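Local coordinates for protein papain-like protease (Human betacoronavirus 2c EMC/2012, PDB 4RNA) that probably cleaves the viral polyprotein as a papain-like cysteine protease and, like related coronavirus enzymes, may also remove ubiquitin from cellular proteins, at residues Trp95-Val98 / Val103-Leu106; Asn116-Thr121 / Ala152-Tyr157; Val188-Glu191 / Gly197-Asp200; Glu218-Arg223 / Leu246-Thr251; Val257-Ala262 / Ala284-Gly289. One frame throughout, in Å; residues are numbered along the deposited sequence.

Interaction 1 (Trp95-Val98 / Val103-Leu106)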
# COMPACT_ATOMS: atom_id res chain seq x y z
N TRP A 95 -20.63 -0.58 9.47
CA TRP A 95 -20.23 0.60 10.21
C TRP A 95 -21.33 1.65 10.17
O TRP A 95 -22.28 1.52 9.39
CB TRP A 95 -18.93 1.13 9.61
CG TRP A 95 -17.69 0.33 10.01
CD1 TRP A 95 -17.60 -0.72 10.94
CD2 TRP A 95 -16.34 0.54 9.51
NE1 TRP A 95 -16.29 -1.17 11.05
CE2 TRP A 95 -15.48 -0.46 10.20
CE3 TRP A 95 -15.76 1.42 8.58
CZ2 TRP A 95 -14.09 -0.53 9.97
CZ3 TRP A 95 -14.37 1.34 8.37
CH2 TRP A 95 -13.56 0.39 9.04
N LYS A 96 -21.18 2.75 10.92
CA LYS A 96 -22.19 3.82 10.89
C LYS A 96 -21.57 5.26 10.82
O LYS A 96 -20.66 5.58 11.61
CB LYS A 96 -23.11 3.66 12.10
CG LYS A 96 -24.20 4.71 12.22
CD LYS A 96 -25.03 4.46 13.46
CE LYS A 96 -26.12 5.50 13.58
NZ LYS A 96 -26.95 5.14 14.77
N MET A 97 -22.08 6.07 9.88
CA MET A 97 -21.84 7.52 9.77
C MET A 97 -22.98 8.24 10.49
O MET A 97 -24.15 7.91 10.26
CB MET A 97 -21.95 8.02 8.33
CG MET A 97 -21.04 7.35 7.33
SD MET A 97 -19.30 7.75 7.58
CE MET A 97 -19.17 9.53 7.53
N VAL A 98 -22.62 9.22 11.31
CA VAL A 98 -23.60 10.08 12.03
C VAL A 98 -23.32 11.49 11.52
O VAL A 98 -22.22 11.74 11.01
CB VAL A 98 -23.42 9.99 13.56
CG1 VAL A 98 -24.05 8.71 14.09
CG2 VAL A 98 -21.94 10.11 13.93
N VAL A 103 -22.35 17.92 9.89
CA VAL A 103 -21.02 17.44 9.71
C VAL A 103 -21.05 15.93 9.87
O VAL A 103 -21.42 15.48 10.96
CB VAL A 103 -20.04 18.13 10.71
CG1 VAL A 103 -18.69 17.40 10.73
CG2 VAL A 103 -19.90 19.65 10.40
N ARG A 104 -20.58 15.20 8.85
CA ARG A 104 -20.49 13.71 8.80
C ARG A 104 -19.25 13.17 9.48
O ARG A 104 -18.12 13.57 9.15
CB ARG A 104 -20.41 13.17 7.35
CG ARG A 104 -21.66 13.24 6.50
CD ARG A 104 -21.47 12.54 5.15
NE ARG A 104 -20.34 13.06 4.38
CZ ARG A 104 -20.32 14.22 3.75
NH1 ARG A 104 -21.37 15.04 3.77
NH2 ARG A 104 -19.24 14.58 3.08
N SER A 105 -19.44 12.24 10.41
CA SER A 105 -18.32 11.61 11.09
C SER A 105 -18.58 10.08 11.16
O SER A 105 -19.72 9.64 11.26
CB SER A 105 -18.28 12.14 12.51
OG SER A 105 -17.09 11.79 13.14
N LEU A 106 -17.51 9.30 11.18
CA LEU A 106 -17.56 7.83 11.17
C LEU A 106 -17.52 7.35 12.63
O LEU A 106 -16.63 7.71 13.35
CB LEU A 106 -16.32 7.32 10.44
CG LEU A 106 -16.17 5.81 10.46
CD1 LEU A 106 -17.41 5.15 9.90
CD2 LEU A 106 -14.86 5.38 9.77
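A short antiparallel beta hairpin pairs Val98 with Ser105, and their backbones exchange two hydrogen bonds. Val98 N donates to Ser105 O at 2.9 Å with an N-H...O angle of 166°, and Ser105 N returns a bond to Val98 O, also 2.9 Å long and equally straight at 170°. Each of these carbonyl oxygens meets a carbon-bound hydrogen as well: Met97 CA lies 3.3 Å from Ser105 O, and Arg104 CA 3.4 Å from Val98 O. Met97 and Leu106 make the neighbouring non-hydrogen-bonded pair, with their side chains on one face of the hairpin. The Met97 chain bends at both chi2 and chi3, which folds its thioether back across the partner strand; SD comes to rest 4.0 Å from Leu106 CD1, while the terminal CE passes the Ser105 carbonyl and ends 3.8 Å from Arg104 CB. In the papain-like proteases of coronaviruses a small hairpin of this sort belongs to the otherwise helical thumb domain, and here helix 115-122 follows it in the chain. Leu106 holds CG anti to its amide nitrogen (chi1 175°), and its other methyl, CD2, approaches the indole of Trp95 obliquely, 4.2 Å from CE3. On the opposite face, that of Val98 and Ser105, Val98 CG2 sits 3.5 Å from Ser105 O. Beyond the hairpin, Asn116 OD1 takes the Ser105 hydroxyl and the backbone N of Leu106, Asp110 bonds Trp95 NE1, and in one of its two conformers Arg104 reaches Asp123.

Interaction 2 (Asn116-Thr121 / Ala152-Tyr157)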
# COMPACT_ATOMS: atom_id res chain seq x y z
N ASN A 116 -12.01 7.97 10.13
CA ASN A 116 -12.65 9.23 10.46
C ASN A 116 -11.80 10.51 10.16
O ASN A 116 -12.22 11.42 9.36
CB ASN A 116 -13.10 9.15 11.96
CG ASN A 116 -13.93 10.36 12.32
OD1 ASN A 116 -14.97 10.55 11.71
ND2 ASN A 116 -13.43 11.23 13.20
N ALA A 117 -10.55 10.50 10.63
CA ALA A 117 -9.59 11.60 10.40
C ALA A 117 -9.39 11.81 8.90
O ALA A 117 -9.51 12.92 8.40
CB ALA A 117 -8.25 11.34 11.07
N VAL A 118 -9.17 10.72 8.17
CA VAL A 118 -8.99 10.87 6.73
C VAL A 118 -10.23 11.43 6.02
O VAL A 118 -10.12 12.35 5.21
CB VAL A 118 -8.65 9.50 6.09
CG1 VAL A 118 -8.77 9.57 4.56
CG2 VAL A 118 -7.25 9.08 6.48
N ILE A 119 -11.40 10.83 6.27
CA ILE A 119 -12.62 11.20 5.53
C ILE A 119 -13.10 12.64 5.86
O ILE A 119 -13.42 13.44 4.97
CB ILE A 119 -13.75 10.14 5.81
CG1 ILE A 119 -13.41 8.79 5.13
CG2 ILE A 119 -15.13 10.60 5.32
CD1 ILE A 119 -14.06 7.64 5.87
N MET A 120 -13.07 13.01 7.12
CA MET A 120 -13.44 14.39 7.55
C MET A 120 -12.49 15.43 7.03
O MET A 120 -12.94 16.54 6.83
CB MET A 120 -13.46 14.48 9.08
CG MET A 120 -14.60 13.63 9.58
SD MET A 120 -14.99 13.93 11.33
CE MET A 120 -15.76 15.53 11.15
N THR A 121 -11.21 15.07 6.79
CA THR A 121 -10.26 16.00 6.23
C THR A 121 -10.56 16.12 4.72
O THR A 121 -10.64 17.27 4.17
CB THR A 121 -8.80 15.55 6.43
OG1 THR A 121 -8.48 15.52 7.80
CG2 THR A 121 -7.79 16.56 5.74
N ALA A 152 -14.61 1.59 1.64
CA ALA A 152 -13.99 0.30 1.27
C ALA A 152 -12.89 0.50 0.21
O ALA A 152 -11.83 -0.11 0.24
CB ALA A 152 -15.06 -0.71 0.78
N LEU A 153 -13.11 1.43 -0.70
CA LEU A 153 -12.07 1.72 -1.64
C LEU A 153 -10.79 2.37 -1.07
O LEU A 153 -9.67 1.99 -1.45
CB LEU A 153 -12.61 2.60 -2.75
CG LEU A 153 -13.43 1.92 -3.87
CD1 LEU A 153 -13.91 2.99 -4.84
CD2 LEU A 153 -12.66 0.84 -4.63
N ILE A 154 -10.94 3.36 -0.17
CA ILE A 154 -9.81 3.96 0.51
C ILE A 154 -9.06 2.84 1.20
O ILE A 154 -7.84 2.79 1.10
CB ILE A 154 -10.26 5.05 1.54
CG1 ILE A 154 -10.75 6.29 0.83
CG2 ILE A 154 -9.16 5.37 2.56
CD1 ILE A 154 -11.24 7.28 1.88
N MET A 155 -9.75 1.97 1.93
CA MET A 155 -9.09 0.86 2.58
C MET A 155 -8.35 -0.11 1.60
O MET A 155 -7.21 -0.58 1.89
CB MET A 155 -10.11 0.11 3.45
CG MET A 155 -10.46 0.93 4.65
SD MET A 155 -11.71 0.06 5.57
CE MET A 155 -10.65 -0.89 6.67
N ALA A 156 -8.97 -0.38 0.44
CA ALA A 156 -8.39 -1.29 -0.56
C ALA A 156 -7.16 -0.68 -1.18
O ALA A 156 -6.06 -1.29 -1.14
CB ALA A 156 -9.44 -1.71 -1.61
N TYR A 157 -7.31 0.57 -1.66
CA TYR A 157 -6.17 1.28 -2.24
C TYR A 157 -5.08 1.56 -1.16
O TYR A 157 -3.91 1.58 -1.49
CB TYR A 157 -6.64 2.61 -2.83
CG TYR A 157 -7.32 2.49 -4.18
CD1 TYR A 157 -6.62 1.99 -5.31
CD2 TYR A 157 -8.66 2.84 -4.32
CE1 TYR A 157 -7.25 1.85 -6.55
CE2 TYR A 157 -9.32 2.68 -5.55
CZ TYR A 157 -8.61 2.21 -6.66
OH TYR A 157 -9.24 2.08 -7.85
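Ile154 of helix 148-158 rests its terminal methyl against two consecutive side chains of helix 115-122, those of Val118 and Ile119. From CD1 the distance is 4.2 Å to Ile119 CG1 and 4.3 Å to Val118 CG1, so a single methyl group bridges the two residues. It gets there because the longer branch of Ile154 is stretched out, with chi2 at 177°, on a CA-CB bond that already faces the other helix. Val118 likewise faces its partner, whereas Ile119 leaves its helix at a slant and bends inward only with its CG1 arm, which crosses the Ile154 branch at an angle. The backbones stay well apart: Ile119 CA and Ile154 CA, the nearest pair, are separated by 9.2 Å. Leu171 of helix 168-176 touches both Val118 and Ile154, and Val175 adds to the cover of Ile154, which places the contact in the helical core of the thumb domain. Within helix 115-122 Thr121 turns its hydroxyl back on its own helix, OG1 donating to Ala117 O at 2.9 Å. Thr121 N bonds the same oxygen from the opposite face of the carbonyl plane, and Asn269 ND2 provides OG1 with a further partner. Between 116-121 and 152-157 no hydrogen bond forms; three buried aliphatic residues in van der Waals contact imply that this join depends on dispersion and the exclusion of water, with little directional constraint.

Interaction 3 (Val188-Glu191 / Gly197-Asp200)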
# COMPACT_ATOMS: atom_id res chain seq x y z
N VAL A 188 6.75 27.69 -5.55
CA VAL A 188 8.15 27.88 -6.02
C VAL A 188 9.12 27.97 -4.84
O VAL A 188 9.03 28.90 -4.06
CB VAL A 188 8.29 29.10 -6.93
CG1 VAL A 188 9.67 29.13 -7.59
CG2 VAL A 188 7.20 29.11 -8.00
N TRP A 189 10.02 26.98 -4.74
CA TRP A 189 11.14 26.97 -3.82
C TRP A 189 12.36 27.52 -4.50
O TRP A 189 12.62 27.25 -5.67
CB TRP A 189 11.45 25.54 -3.33
CG TRP A 189 10.34 25.00 -2.49
CD1 TRP A 189 9.26 24.24 -2.91
CD2 TRP A 189 10.15 25.18 -1.03
NE1 TRP A 189 8.43 23.95 -1.85
CE2 TRP A 189 8.92 24.46 -0.70
CE3 TRP A 189 10.86 25.84 -0.02
CZ2 TRP A 189 8.43 24.40 0.61
CZ3 TRP A 189 10.34 25.79 1.29
CH2 TRP A 189 9.14 25.09 1.58
N ARG A 190 13.10 28.36 -3.78
CA ARG A 190 14.37 28.83 -4.31
C ARG A 190 15.44 28.35 -3.36
O ARG A 190 15.32 28.43 -2.07
CB ARG A 190 14.38 30.35 -4.52
CG ARG A 190 15.72 30.91 -5.04
CD ARG A 190 15.54 32.38 -5.43
NE ARG A 190 14.72 32.48 -6.63
CZ ARG A 190 14.02 33.54 -6.99
NH1 ARG A 190 14.01 34.63 -6.23
NH2 ARG A 190 13.30 33.50 -8.11
N GLU A 191 16.49 27.80 -3.98
CA GLU A 191 17.70 27.41 -3.27
C GLU A 191 18.85 28.31 -3.80
O GLU A 191 19.03 28.46 -5.02
CB GLU A 191 17.97 25.92 -3.52
CG GLU A 191 16.96 25.05 -2.79
CD GLU A 191 17.27 23.54 -2.82
OE1 GLU A 191 18.23 23.11 -3.49
OE2 GLU A 191 16.51 22.78 -2.14
N GLY A 197 25.17 30.51 -7.03
CA GLY A 197 24.01 30.71 -7.89
C GLY A 197 22.68 30.23 -7.29
O GLY A 197 22.58 29.89 -6.09
N ILE A 198 21.66 30.21 -8.14
CA ILE A 198 20.26 30.06 -7.71
C ILE A 198 19.67 28.91 -8.50
O ILE A 198 19.88 28.85 -9.70
CB ILE A 198 19.40 31.32 -8.04
CG1 ILE A 198 19.89 32.55 -7.30
CG2 ILE A 198 17.91 31.05 -7.80
CD1 ILE A 198 19.41 33.88 -7.87
N LYS A 199 18.97 27.98 -7.82
CA LYS A 199 18.12 26.96 -8.46
C LYS A 199 16.68 27.11 -7.95
O LYS A 199 16.47 27.08 -6.72
CB LYS A 199 18.59 25.54 -8.12
CG LYS A 199 17.93 24.46 -8.97
CD LYS A 199 18.06 24.85 -10.45
CE LYS A 199 17.56 23.79 -11.44
NZ LYS A 199 16.07 23.73 -11.46
N ASP A 200 15.73 27.28 -8.88
CA ASP A 200 14.28 27.13 -8.60
C ASP A 200 13.67 25.70 -8.79
O ASP A 200 13.91 25.00 -9.79
CB ASP A 200 13.46 28.21 -9.34
CG ASP A 200 13.62 29.62 -8.73
OD1 ASP A 200 14.08 29.75 -7.56
OD2 ASP A 200 13.28 30.61 -9.41
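The side chains of Arg190 and Asp200 cross on one face of an antiparallel hairpin, yet their guanidinium and carboxylate planes are only 20° apart. The arginine grips side-on, one nitrogen to each oxygen: NE donates to OD1 of Asp200 at 3.0 Å, and Arg190 NH2 to Asp200 OD2 at 3.2 Å. Both oxygens use their syn lone pairs. OD2 lies close to the guanidinium plane and its bond is the straighter, at 165°, whereas OD1 is tilted out of that plane. CG of Arg190 is anti to the backbone nitrogen (chi1 178°) and the chain then bends at chi3, which brings NE alongside the carboxylate. Ile198 crosses the aliphatic part of this arginine, its CG2 being 3.5 Å from Arg190 CG, while Val188 CG1 meets the carboxylate carbon of Asp200 at 4.1 Å. The salt bridge thus spans a non-hydrogen-bonded pair and is flanked by hydrocarbon. Next along, Glu191 and Lys199 are the hydrogen-bonded pair, with Glu191 N to Lys199 O and Lys199 N to Glu191 O both at 2.8 Å. Their side chains occupy the other face, where Lys199 curls away to bond Asp200 O and the carboxylate of Glu191 goes to Arg236 and Arg234, with Ala64 N of the second subunit as another partner. Strand 186-193 lies between strands 197-204 and 233-242 in the fingers sheet, and the hairpin turns through the zinc site, to which Cys193 and Cys196 contribute beside Cys228 and Cys230.

Interaction 4 (Glu218-Arg223 / Leu246-Thr251)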
# COMPACT_ATOMS: atom_id res chain seq x y z
N GLU A 218 3.90 29.99 8.62
CA GLU A 218 5.15 30.65 9.11
C GLU A 218 6.34 29.74 8.96
O GLU A 218 7.34 30.17 8.42
CB GLU A 218 5.08 31.06 10.58
CG GLU A 218 4.12 32.18 10.82
CD GLU A 218 2.83 31.68 11.46
OE1 GLU A 218 2.27 32.42 12.31
OE2 GLU A 218 2.41 30.54 11.13
N ASP A 219 6.26 28.49 9.47
CA ASP A 219 7.38 27.53 9.29
C ASP A 219 7.62 27.20 7.86
O ASP A 219 8.79 27.13 7.44
CB ASP A 219 7.23 26.29 10.14
CG ASP A 219 7.29 26.62 11.64
OD1 ASP A 219 8.09 27.53 11.98
OD2 ASP A 219 6.56 26.01 12.48
N LEU A 220 6.55 27.09 7.08
CA LEU A 220 6.70 26.72 5.68
C LEU A 220 7.49 27.75 4.93
O LEU A 220 8.24 27.41 3.99
CB LEU A 220 5.35 26.54 4.99
CG LEU A 220 5.37 26.07 3.57
CD1 LEU A 220 5.80 24.60 3.40
CD2 LEU A 220 4.02 26.39 2.90
N ARG A 221 7.28 29.00 5.31
CA ARG A 221 7.82 30.15 4.54
C ARG A 221 9.19 30.62 5.07
O ARG A 221 9.84 31.52 4.51
CB ARG A 221 6.80 31.30 4.63
CG ARG A 221 5.54 31.08 3.80
CD ARG A 221 4.54 32.17 4.18
NE ARG A 221 3.31 32.08 3.37
CZ ARG A 221 2.33 32.98 3.34
NH1 ARG A 221 2.42 34.10 4.04
NH2 ARG A 221 1.25 32.76 2.60
N ALA A 222 9.61 30.05 6.17
CA ALA A 222 10.89 30.48 6.79
C ALA A 222 12.11 30.09 5.92
O ALA A 222 12.05 29.13 5.16
CB ALA A 222 11.05 29.88 8.20
N ARG A 223 13.23 30.76 6.17
CA ARG A 223 14.47 30.51 5.45
C ARG A 223 15.23 29.39 6.18
O ARG A 223 15.32 29.41 7.40
CB ARG A 223 15.34 31.79 5.37
CG ARG A 223 16.61 31.63 4.51
CD ARG A 223 17.49 32.91 4.45
NE ARG A 223 18.12 33.21 5.74
CZ ARG A 223 17.91 34.31 6.46
NH1 ARG A 223 17.10 35.27 5.99
NH2 ARG A 223 18.51 34.48 7.61
N LEU A 246 -4.29 24.26 1.46
CA LEU A 246 -2.93 23.83 1.70
C LEU A 246 -2.99 22.86 2.86
O LEU A 246 -3.48 23.25 3.95
CB LEU A 246 -2.00 24.99 2.04
CG LEU A 246 -0.58 24.65 2.64
CD1 LEU A 246 0.34 23.86 1.72
CD2 LEU A 246 0.04 25.95 3.23
N LEU A 247 -2.55 21.61 2.63
CA LEU A 247 -2.49 20.65 3.76
C LEU A 247 -1.05 20.42 4.22
O LEU A 247 -0.14 20.02 3.43
CB LEU A 247 -3.12 19.33 3.27
CG LEU A 247 -2.91 18.04 4.03
CD1 LEU A 247 -3.70 18.24 5.33
CD2 LEU A 247 -3.48 16.85 3.22
N LEU A 248 -0.82 20.55 5.54
CA LEU A 248 0.53 20.39 6.09
C LEU A 248 0.54 19.26 7.08
O LEU A 248 -0.49 19.06 7.73
CB LEU A 248 1.04 21.71 6.75
CG LEU A 248 1.04 23.01 5.95
CD1 LEU A 248 1.49 24.23 6.77
CD2 LEU A 248 1.97 22.80 4.77
N SER A 249 1.60 18.45 7.10
CA SER A 249 1.63 17.30 8.01
C SER A 249 2.95 17.14 8.69
O SER A 249 3.95 17.31 8.12
CB SER A 249 1.26 15.94 7.33
OG SER A 249 0.12 16.11 6.53
N GLY A 250 2.97 16.67 9.94
CA GLY A 250 4.20 16.20 10.50
C GLY A 250 3.82 15.16 11.56
O GLY A 250 2.67 14.83 11.69
N THR A 251 4.81 14.66 12.26
CA THR A 251 4.62 13.59 13.24
C THR A 251 3.96 14.27 14.38
O THR A 251 3.97 15.52 14.48
CB THR A 251 6.00 13.00 13.69
OG1 THR A 251 6.82 14.06 14.15
CG2 THR A 251 6.74 12.36 12.55
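Leu220 meets Leu246 and Leu248 in a purely apolar contact between the short helix 217-221 and strand 245-250. Leu220 and Leu246 reach toward each other tip to tip, their CD2 methyls 4.0 Å apart. The other branch of Leu220 takes the second partner, with CD1 4.4 Å from Leu248 CD2. Leu220 has CG anti to the backbone nitrogen, chi1 -176°, so that its fork extends straight out from the helix and spreads over two strand residues. Leu246 and Leu248, two apart in the strand, present their side chains to the same side, as alternation requires. The backbones remain distant, with 8.8 Å between Leu220 CA and Leu248 CA. Tyr211 touches both Leu220 and Leu248, and Leu238 and His241 of strand 233-242 also border Leu220, enclosing the leucine cluster.

No hydrogen bond joins the two segments; those nearby lie within them or run to neighbours. The strand is held on both sides by backbone bonds, Leu247 pairing with Tyr211 and Leu248 with Val312. Ser249, whose side chain heads away from the helix, has its hydroxyl bonded to Asp311 and His173. In 218-223, Ala222 N bonds Asp219 O, 3.3 Å away.

Charge enters at the margin, where Arg221 makes a cation-pi contact with Tyr319. Helix 217-221 thus packs through Leu220 on strand 245-250 of the palm sheet, near the junction where the fingers sheet gives way to the palm.

Interaction 5 (Val257-Ala262 / Ala284-Gly289)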
# COMPACT_ATOMS: atom_id res chain seq x y z
N VAL A 257 -3.14 24.83 20.94
CA VAL A 257 -3.96 25.37 19.85
C VAL A 257 -4.99 26.27 20.49
O VAL A 257 -5.60 25.88 21.50
CB VAL A 257 -4.63 24.24 19.01
CG1 VAL A 257 -5.51 24.88 17.94
CG2 VAL A 257 -3.57 23.29 18.39
N THR A 258 -5.12 27.49 19.98
CA THR A 258 -6.16 28.46 20.48
C THR A 258 -6.90 29.18 19.35
O THR A 258 -6.30 29.60 18.32
CB THR A 258 -5.53 29.60 21.44
OG1 THR A 258 -6.54 30.53 21.89
CG2 THR A 258 -4.50 30.43 20.71
N THR A 259 -8.19 29.41 19.58
CA THR A 259 -8.95 30.25 18.66
C THR A 259 -8.92 31.78 19.00
O THR A 259 -9.43 32.63 18.22
CB THR A 259 -10.44 29.80 18.61
OG1 THR A 259 -10.99 29.82 19.93
CG2 THR A 259 -10.58 28.40 18.03
N SER A 260 -8.29 32.15 20.13
CA SER A 260 -8.37 33.56 20.61
C SER A 260 -7.68 34.50 19.63
O SER A 260 -7.96 35.69 19.57
CB SER A 260 -7.76 33.70 22.04
OG SER A 260 -6.38 33.33 22.05
N THR A 261 -6.83 33.90 18.81
CA THR A 261 -6.00 34.62 17.89
C THR A 261 -6.58 34.58 16.44
O THR A 261 -5.99 35.16 15.49
CB THR A 261 -4.58 34.01 17.95
OG1 THR A 261 -3.83 34.48 16.83
CG2 THR A 261 -4.65 32.57 17.77
N ALA A 262 -7.75 33.96 16.29
CA ALA A 262 -8.42 33.80 14.98
C ALA A 262 -7.43 33.26 13.94
O ALA A 262 -7.20 33.90 12.91
CB ALA A 262 -9.05 35.11 14.50
N ALA A 284 -10.35 17.71 14.19
CA ALA A 284 -10.79 18.94 14.82
C ALA A 284 -11.14 19.95 13.74
O ALA A 284 -10.46 20.06 12.67
CB ALA A 284 -9.72 19.51 15.78
N ARG A 285 -12.23 20.68 13.97
CA ARG A 285 -12.57 21.80 13.05
C ARG A 285 -12.75 23.11 13.81
O ARG A 285 -13.13 23.07 14.97
CB ARG A 285 -13.86 21.51 12.31
CG ARG A 285 -13.87 20.13 11.69
CD ARG A 285 -14.58 20.24 10.42
NE ARG A 285 -14.44 19.04 9.61
CZ ARG A 285 -15.37 18.71 8.72
NH1 ARG A 285 -16.47 19.46 8.64
NH2 ARG A 285 -15.25 17.62 7.96
N LEU A 286 -12.47 24.22 13.14
CA LEU A 286 -12.64 25.54 13.74
C LEU A 286 -13.88 26.20 13.22
O LEU A 286 -13.96 26.61 12.04
CB LEU A 286 -11.47 26.45 13.39
CG LEU A 286 -10.03 26.08 13.84
CD1 LEU A 286 -9.33 27.36 14.26
CD2 LEU A 286 -9.88 25.01 14.91
N LYS A 287 -14.84 26.39 14.10
CA LYS A 287 -16.09 26.98 13.69
C LYS A 287 -16.69 27.72 14.84
O LYS A 287 -16.68 27.19 15.95
CB LYS A 287 -17.03 25.83 13.33
CG LYS A 287 -18.10 26.22 12.34
CD LYS A 287 -18.38 25.09 11.34
CE LYS A 287 -19.02 23.88 12.00
NZ LYS A 287 -19.66 23.07 10.91
N GLY A 288 -17.28 28.88 14.58
CA GLY A 288 -17.98 29.66 15.62
C GLY A 288 -17.06 30.08 16.75
O GLY A 288 -17.43 30.03 17.94
N GLY A 289 -15.83 30.42 16.41
CA GLY A 289 -14.82 30.77 17.42
C GLY A 289 -14.38 29.66 18.35
O GLY A 289 -13.74 29.94 19.38
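Thr259 closes on Gly289 through its hydroxyl, OG1 donating to the glycine carbonyl oxygen at 2.8 Å. The bond arrives from above the carbonyl plane, 48° out of it, so it does not follow a lone pair. Threonine CB is also near, 3.4 Å from Gly289 O, which makes this the tight end of the contact. With chi1 at 57°, OG1 sits between the backbone nitrogen and the carbonyl carbon, and CG2 is swung to Leu286, whose CD1 it meets at 4.1 Å. Both partners lie at strand ends of the palm sheet. Thr258 of strand 252-258 forms an ST turn: its OG1 accepts from Ser260 N at 3.0 Å and from Ser260 OG at 2.8 Å, and Asp304 bonds the same oxygen. A type I beta turn follows from Thr259 to Ala262, its ends joined by Ala262 N to Thr259 O at 2.9 Å. In segment 284-289, Gly288 and Gly289 both have positive phi values and link strands 280-287 and 290-294, consistent with a type I' turn. This outer side is looser and solvent-exposed: Ser260, Thr261 and Ala262 make no contact with 284-289, and the CA-CB bond of Lys287 points away from 257-262.

The five contacts follow one another along the chain without nesting and trace its course from the thumb through the fingers to the palm. Interactions 1 and 2 lie 12 Å apart between centres and join directly, because the hairpin of interaction 1 rests on helix 115-122. That helix also reaches the palm sheet, where Met120 O accepts a bond from Arg285 NH2 of interaction 5. Interactions 4 and 5 share this sheet through the successive strands 245-250 and 252-258, with centres 19 Å apart. Interaction 3 stands in the fingers, its centre about 45 Å from that of interaction 1, yet Trp189 packs on Leu220 O of interaction 4, linking the zinc-bearing end to the palm.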